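Local coordinates for protein fructose-1,6-bisphosphatase (Pyrococcus furiosus, PDB 1XI6) that hydrolyses fructose 1,6-bisphosphate to fructose 6-phosphate and phosphate with magnesium as cofactor, and acts weakly on inositol-1-phosphate and a few other phosphate esters, at residues N72-E77 with E86-V91; I90-D95 with P208-A213; T129-E134 with L188-M193. One frame throughout, in Å; residues are numbered along the deposited sequence.

Contact 1 (N72-E77 with E86-V91)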
# COMPACT_ATOMS: atom_id res chain seq x y z
N ASN A 72 9.80 8.59 13.91
CA ASN A 72 9.04 7.46 14.43
C ASN A 72 8.74 6.52 13.27
O ASN A 72 8.47 6.99 12.16
CB ASN A 72 7.71 7.87 15.07
CG ASN A 72 7.81 9.14 15.90
OD1 ASN A 72 8.66 9.28 16.77
ND2 ASN A 72 6.91 10.07 15.64
N VAL A 73 8.80 5.22 13.51
CA VAL A 73 8.38 4.27 12.48
C VAL A 73 7.30 3.33 13.00
O VAL A 73 7.34 2.91 14.15
CB VAL A 73 9.58 3.49 11.83
CG1 VAL A 73 10.75 4.43 11.57
CG2 VAL A 73 10.06 2.36 12.70
N VAL A 74 6.31 3.04 12.15
CA VAL A 74 5.35 1.96 12.43
C VAL A 74 5.42 0.91 11.31
O VAL A 74 5.51 1.24 10.13
CB VAL A 74 3.90 2.46 12.72
CG1 VAL A 74 3.91 3.61 13.70
CG2 VAL A 74 3.21 2.91 11.49
N SER A 75 5.40 -0.36 11.71
CA SER A 75 5.70 -1.47 10.82
C SER A 75 5.23 -2.76 11.45
O SER A 75 5.37 -2.94 12.66
CB SER A 75 7.22 -1.52 10.57
OG SER A 75 7.57 -2.60 9.75
N GLU A 76 4.67 -3.67 10.64
CA GLU A 76 4.09 -4.93 11.15
C GLU A 76 5.06 -5.78 11.99
O GLU A 76 4.66 -6.39 12.99
CB GLU A 76 3.49 -5.76 10.02
CG GLU A 76 2.87 -7.08 10.45
CD GLU A 76 2.13 -7.77 9.33
OE2 GLU A 76 0.93 -8.08 9.52
N GLU A 77 6.33 -5.81 11.61
CA GLU A 77 7.30 -6.62 12.34
C GLU A 77 7.82 -5.97 13.62
O GLU A 77 8.19 -6.70 14.54
CB GLU A 77 8.46 -7.04 11.44
CG GLU A 77 8.14 -8.26 10.63
CD GLU A 77 9.04 -8.38 9.43
OE1 GLU A 77 10.26 -8.51 9.63
OE2 GLU A 77 8.52 -8.34 8.30
N GLU A 86 8.56 14.56 15.16
CA GLU A 86 7.48 15.25 14.43
C GLU A 86 6.96 14.41 13.26
O GLU A 86 5.79 14.52 12.88
CB GLU A 86 7.98 16.60 13.91
CG GLU A 86 6.88 17.53 13.40
CD GLU A 86 7.43 18.76 12.70
OE1 GLU A 86 8.64 19.08 12.84
OE2 GLU A 86 6.64 19.42 11.99
N TYR A 87 7.84 13.58 12.71
CA TYR A 87 7.55 12.78 11.53
C TYR A 87 7.36 11.29 11.82
O TYR A 87 8.07 10.69 12.63
CB TYR A 87 8.67 12.95 10.51
CG TYR A 87 8.84 14.35 9.97
CD1 TYR A 87 9.90 15.15 10.38
CD2 TYR A 87 7.94 14.88 9.02
CE1 TYR A 87 10.07 16.44 9.88
CE2 TYR A 87 8.11 16.17 8.51
CZ TYR A 87 9.18 16.94 8.95
OH TYR A 87 9.37 18.22 8.46
N THR A 88 6.39 10.70 11.13
CA THR A 88 6.10 9.27 11.26
C THR A 88 6.12 8.61 9.88
O THR A 88 5.44 9.07 8.96
CB THR A 88 4.74 9.02 11.97
OG1 THR A 88 4.74 9.70 13.23
CG2 THR A 88 4.50 7.54 12.21
N VAL A 89 6.90 7.54 9.75
CA VAL A 89 6.96 6.75 8.53
C VAL A 89 6.28 5.40 8.75
O VAL A 89 6.71 4.61 9.59
CB VAL A 89 8.42 6.54 8.06
CG1 VAL A 89 8.46 5.92 6.69
CG2 VAL A 89 9.18 7.85 8.01
N ILE A 90 5.20 5.15 8.01
CA ILE A 90 4.63 3.80 7.94
C ILE A 90 5.28 3.04 6.80
O ILE A 90 5.28 3.47 5.65
CB ILE A 90 3.10 3.80 7.79
CG1 ILE A 90 2.46 4.75 8.81
CG2 ILE A 90 2.56 2.37 7.89
CD1 ILE A 90 0.94 4.75 8.84
N VAL A 91 5.84 1.89 7.15
CA VAL A 91 6.65 1.08 6.26
C VAL A 91 5.97 -0.26 5.98
O VAL A 91 5.68 -1.03 6.91
CB VAL A 91 8.05 0.83 6.90
CG1 VAL A 91 8.86 -0.18 6.10
CG2 VAL A 91 8.80 2.13 7.04

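Contact 2 (I90-D95 with P208-A213)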
# COMPACT_ATOMS: atom_id res chain seq x y z
N ILE A 90 5.20 5.15 8.01
CA ILE A 90 4.63 3.80 7.94
C ILE A 90 5.28 3.04 6.80
O ILE A 90 5.28 3.47 5.65
CB ILE A 90 3.10 3.80 7.79
CG1 ILE A 90 2.46 4.75 8.81
CG2 ILE A 90 2.56 2.37 7.89
CD1 ILE A 90 0.94 4.75 8.84
N VAL A 91 5.84 1.89 7.15
CA VAL A 91 6.65 1.08 6.26
C VAL A 91 5.97 -0.26 5.98
O VAL A 91 5.68 -1.03 6.91
CB VAL A 91 8.05 0.83 6.90
CG1 VAL A 91 8.86 -0.18 6.10
CG2 VAL A 91 8.80 2.13 7.04
N ASP A 92 5.71 -0.54 4.71
CA ASP A 92 5.43 -1.92 4.30
C ASP A 92 6.60 -2.38 3.44
O ASP A 92 6.70 -2.00 2.27
CB ASP A 92 4.08 -2.07 3.58
CG ASP A 92 3.59 -3.52 3.52
OD1 ASP A 92 4.38 -4.47 3.79
OD2 ASP A 92 2.40 -3.73 3.18
N PRO A 93 7.50 -3.19 4.02
CA PRO A 93 8.72 -3.60 3.31
C PRO A 93 8.47 -4.57 2.15
O PRO A 93 9.21 -4.53 1.17
CB PRO A 93 9.57 -4.25 4.39
CG PRO A 93 8.60 -4.70 5.43
CD PRO A 93 7.43 -3.76 5.39
N LEU A 94 7.43 -5.40 2.25
CA LEU A 94 7.06 -6.34 1.19
C LEU A 94 5.57 -6.66 1.25
O LEU A 94 5.14 -7.60 1.92
CB LEU A 94 7.90 -7.62 1.24
CG LEU A 94 7.62 -8.72 0.19
CD1 LEU A 94 8.02 -8.29 -1.22
CD2 LEU A 94 8.33 -9.99 0.58
N ASP A 95 4.80 -5.86 0.53
CA ASP A 95 3.40 -6.11 0.28
C ASP A 95 3.30 -7.23 -0.75
O ASP A 95 3.98 -7.19 -1.77
CB ASP A 95 2.76 -4.82 -0.23
CG ASP A 95 1.26 -4.93 -0.42
OD1 ASP A 95 0.79 -4.49 -1.49
OD2 ASP A 95 0.57 -5.44 0.48
N PRO A 208 -3.34 -1.05 8.97
CA PRO A 208 -2.95 0.22 8.35
C PRO A 208 -1.53 0.19 7.77
O PRO A 208 -1.24 0.94 6.84
CB PRO A 208 -3.07 1.25 9.48
CG PRO A 208 -3.13 0.46 10.75
CD PRO A 208 -3.66 -0.90 10.41
N THR A 209 -0.65 -0.68 8.28
CA THR A 209 0.68 -0.86 7.64
C THR A 209 0.56 -1.37 6.19
O THR A 209 1.51 -1.23 5.40
CB THR A 209 1.67 -1.76 8.46
OG1 THR A 209 1.12 -3.07 8.67
CG2 THR A 209 1.99 -1.13 9.80
N ASP A 210 -0.59 -1.95 5.84
CA ASP A 210 -0.86 -2.41 4.47
C ASP A 210 -1.47 -1.32 3.61
O ASP A 210 -1.10 -1.15 2.45
CB ASP A 210 -1.78 -3.64 4.45
CG ASP A 210 -1.21 -4.82 5.23
OD1 ASP A 210 -1.92 -5.36 6.10
OD2 ASP A 210 -0.04 -5.22 4.96
N ILE A 211 -2.41 -0.56 4.17
CA ILE A 211 -3.27 0.25 3.31
C ILE A 211 -2.96 1.75 3.30
O ILE A 211 -3.48 2.49 2.47
CB ILE A 211 -4.76 0.00 3.62
CG1 ILE A 211 -5.10 0.49 5.03
CG2 ILE A 211 -5.08 -1.49 3.45
CD1 ILE A 211 -6.53 0.97 5.16
N ALA A 212 -2.10 2.19 4.21
CA ALA A 212 -1.77 3.60 4.38
C ALA A 212 -1.33 4.30 3.08
O ALA A 212 -2.04 5.17 2.58
CB ALA A 212 -0.72 3.78 5.47
N ALA A 213 -0.18 3.90 2.53
CA ALA A 213 0.36 4.52 1.31
C ALA A 213 -0.61 4.42 0.13
O ALA A 213 -0.79 5.38 -0.62
CB ALA A 213 1.70 3.91 0.97

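Contact 3 (T129-E134 with L188-M193)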
# COMPACT_ATOMS: atom_id res chain seq x y z
N THR A 129 7.21 -4.15 -12.78
CA THR A 129 6.86 -3.20 -13.83
C THR A 129 7.72 -1.94 -13.80
O THR A 129 7.60 -1.09 -14.68
CB THR A 129 5.40 -2.75 -13.72
OG1 THR A 129 5.19 -2.17 -12.43
CG2 THR A 129 4.44 -3.92 -13.88
N GLU A 130 8.58 -1.84 -12.78
CA GLU A 130 9.42 -0.65 -12.50
C GLU A 130 8.62 0.64 -12.31
O GLU A 130 9.04 1.72 -12.71
CB GLU A 130 10.53 -0.49 -13.55
CG GLU A 130 11.56 -1.60 -13.49
CD GLU A 130 12.71 -1.40 -14.47
OE1 GLU A 130 13.71 -2.16 -14.37
OE2 GLU A 130 12.63 -0.51 -15.34
N ARG A 131 7.46 0.51 -11.68
CA ARG A 131 6.51 1.60 -11.56
C ARG A 131 6.67 2.33 -10.24
O ARG A 131 6.64 1.72 -9.18
CB ARG A 131 5.09 1.09 -11.70
CG ARG A 131 4.68 0.84 -13.12
CD ARG A 131 3.21 0.65 -13.19
NE ARG A 131 2.78 0.13 -14.48
CZ ARG A 131 2.10 -0.99 -14.65
NH1 ARG A 131 1.75 -1.36 -15.87
NH2 ARG A 131 1.75 -1.74 -13.62
N PHE A 132 6.83 3.64 -10.34
CA PHE A 132 7.05 4.49 -9.19
C PHE A 132 5.83 5.36 -8.95
O PHE A 132 5.65 6.37 -9.61
CB PHE A 132 8.32 5.32 -9.39
CG PHE A 132 8.71 6.15 -8.20
CD1 PHE A 132 8.74 5.62 -6.92
CD2 PHE A 132 9.06 7.49 -8.37
CE1 PHE A 132 9.10 6.40 -5.83
CE2 PHE A 132 9.42 8.28 -7.29
CZ PHE A 132 9.44 7.73 -6.02
N PHE A 133 4.99 4.94 -8.02
CA PHE A 133 3.77 5.68 -7.68
C PHE A 133 4.04 6.68 -6.57
O PHE A 133 4.67 6.35 -5.56
CB PHE A 133 2.66 4.74 -7.22
CG PHE A 133 2.20 3.76 -8.26
CD1 PHE A 133 2.78 2.49 -8.33
CD2 PHE A 133 1.18 4.09 -9.14
CE1 PHE A 133 2.35 1.56 -9.28
CE2 PHE A 133 0.74 3.18 -10.10
CZ PHE A 133 1.32 1.91 -10.18
N GLU A 134 3.55 7.90 -6.76
CA GLU A 134 3.70 8.95 -5.76
C GLU A 134 2.37 9.54 -5.36
O GLU A 134 1.52 9.80 -6.20
CB GLU A 134 4.64 10.03 -6.27
CG GLU A 134 6.09 9.71 -6.04
CD GLU A 134 7.01 10.73 -6.68
OE1 GLU A 134 7.04 10.80 -7.93
OE2 GLU A 134 7.70 11.46 -5.94
N LEU A 188 -4.63 -0.96 -4.85
CA LEU A 188 -5.00 0.45 -4.66
C LEU A 188 -4.27 1.39 -5.62
O LEU A 188 -4.85 2.36 -6.11
CB LEU A 188 -4.74 0.89 -3.21
CG LEU A 188 -5.61 0.30 -2.09
CD1 LEU A 188 -4.98 0.53 -0.73
CD2 LEU A 188 -7.04 0.84 -2.13
N ALA A 189 -2.99 1.09 -5.89
CA ALA A 189 -2.20 1.88 -6.84
C ALA A 189 -2.71 1.69 -8.27
O ALA A 189 -2.62 2.60 -9.08
CB ALA A 189 -0.70 1.54 -6.74
N TYR A 190 -3.25 0.50 -8.54
CA TYR A 190 -3.84 0.21 -9.84
C TYR A 190 -5.12 1.00 -10.07
O TYR A 190 -5.37 1.46 -11.19
CB TYR A 190 -4.10 -1.28 -10.01
CG TYR A 190 -2.86 -2.09 -10.34
CD1 TYR A 190 -2.89 -3.48 -10.30
CD2 TYR A 190 -1.66 -1.47 -10.69
CE1 TYR A 190 -1.76 -4.23 -10.62
CE2 TYR A 190 -0.53 -2.22 -11.01
CZ TYR A 190 -0.59 -3.59 -10.97
OH TYR A 190 0.51 -4.33 -11.26
N LEU A 191 -5.92 1.16 -9.01
CA LEU A 191 -7.08 2.04 -9.01
C LEU A 191 -6.69 3.49 -9.35
O LEU A 191 -7.30 4.11 -10.22
CB LEU A 191 -7.80 1.98 -7.66
CG LEU A 191 -8.89 2.99 -7.27
CD1 LEU A 191 -10.03 3.03 -8.28
CD2 LEU A 191 -9.42 2.68 -5.87
N ALA A 192 -5.66 4.00 -8.68
CA ALA A 192 -5.16 5.36 -8.90
C ALA A 192 -4.64 5.58 -10.31
O ALA A 192 -4.48 6.71 -10.77
CB ALA A 192 -4.06 5.68 -7.89
N MET A 193 -4.37 4.47 -10.99
CA MET A 193 -3.81 4.45 -12.33
C MET A 193 -4.91 4.27 -13.37
O MET A 193 -4.71 4.53 -14.55
CB MET A 193 -2.82 3.29 -12.39
CG MET A 193 -1.96 3.20 -13.63
SD MET A 193 -0.85 1.79 -13.50
CE MET A 193 -1.98 0.43 -13.75

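Contact 1 (N72-E77 with E86-V91)
Asn72 meets the neighbouring strand with both its backbone and its amide, at the start of a parallel strand pair, 72-75 beside 87-91. Its N donates to Tyr87 O (3.0 Å), and its O receives Val89 N at 2.9 Å. Two residues on, Val74 does the same: Val74 N reaches Val89 O at 3.0 Å, and Val91 N comes back to Val74 O at 3.1 Å. Val89 thus spends both its N and its O on strand 72-75, while Thr88 and Ile90 turn their backbone bonds the other way, to Phe114 and Ala112 of strand 108-115. Val73 likewise pairs outward, with Ile81.

Both ends of the Asn72 amide are bonded. With CG beside the backbone N (chi1 -41°), its amide passes over Tyr87 O without bonding to it, while ND2 gives a long but straight bond, in the amide plane, to Thr88 OG1 (3.3 Å). ND2 also donates to Ser85 O, and OD1 accepts from Asn83 N, so the amide ties the connection before Tyr87 to the strand pair. On the same face as Asn72 and Thr88, Val74 CG2 lies against CG1 of Ile90, an apolar contact between the two branched side chains.

Past Ser75 the strand gives way to Glu76, a magnesium ligand by similarity, whose OE2 forms a salt bridge with Arg207. Strand 79-81 flanks the pair beyond 72-75 and strand 108-115 beyond 87-92; helix 53-66 packs on Val73 and Ser75, and helix 208-219 on Ile90.

Contact 2 (I90-D95 with P208-A213)
Ile90 and Asp92, two residues apart on one strand, both point at the first turn of helix 208-219, which runs across the strand at 102°. Ile90 uses its two branches separately. CG2 rests on Thr209 CA at 3.7 Å, and CD1, at the end of an extended chain, reaches one turn further to Ala212 CB at 3.9 Å. Thr209 answers with its methyl: CG2 points to Ile90 CG2, the two side chains meeting at about a right angle.

Asp92 is the polar half. Its CG is swung anti to N (chi1 -164°), which carries the carboxylate past Thr209 O, itself 3.3 Å from Asp92 CB, toward Asp210. There the two carboxylates meet obliquely, OD2 of Asp92 3.4 Å from OD2 of Asp210, their planes 54° apart. Asp210 OD1 is held by Arg207 N, and Asp95, its OD1 bonded to Leu186 N, brings OD2 to 4.5 Å from Asp210 OD2. Carboxylates gathered like this suit a cation: by similarity Asp92, Asp95 and Asp210 bind one magnesium ion, and Asp92 with Leu94 and Glu76 the other, as in other members of the inositol monophosphatase superfamily.

Strand 108-115 lies alongside 87-92 and touches Ile90 and Asp92. Helix 53-66 covers Val91 and Pro93, while strand 243-248 of the second sheet backs the helix at Pro208 and Ile211.

Contact 3 (T129-E134 with L188-M193)
Strand 131-136 of the large mixed sheet is crossed here at 81° by segment 188-193 of helix 184-193, and aromatic packing joins the two. Ala189 CB stands over the centre of the Phe133 ring, 3.7 Å from its centroid and 1° off the ring normal, a CH-pi contact. Met193, bent at its last torsion, brings SD to the ring's edge, 4.0 Å from Phe133 CZ, in a Met-aromatic contact. The same sulfur lies over one face of the Arg131 guanidinium, whose opposite face has Thr129 CG2.

Arg131 belongs to a G1 beta bulge: with Glu130 it faces Glu126 on strand 118-126. Its chain, extended from CG to NE, carries NH2 to 3.5 Å from Tyr190 CE2, the guanidinium and ring planes 82° apart. Glu126 holds both groups, forming a salt bridge with Arg131 NH2 and a hydrogen bond with Tyr190 OH.

A leucine in place of Phe133 would probably leave the Ala189 methyl without its aromatic face and the Met193 sulfur without a ring edge to rest on. Leu143 of strand 140-143 touches Arg131, Phe133 and Met193.

From the N terminus, contact 1 comes first and closes a short loop: eight residues, among them strand 79-81, separate 72-77 from 86-91. Contact 2 opens on the strand where contact 1 ends, sharing Ile90 and Val91, and closes only at helix 208-219, with 112 residues between its two segments. Contact 3 is nested wholly inside that long loop, running from strand 131-136 to helix 184-193. Thr209 packs against Ser75 and Glu76, so contacts 1 and 2 touch; Ile211 meets Leu188 where contacts 2 and 3 do. Contacts 1 and 3 stay about 12 Å apart at their nearest atoms. All three reach the same eight-stranded sheet, and contacts 2 and 3 bring two helices against it.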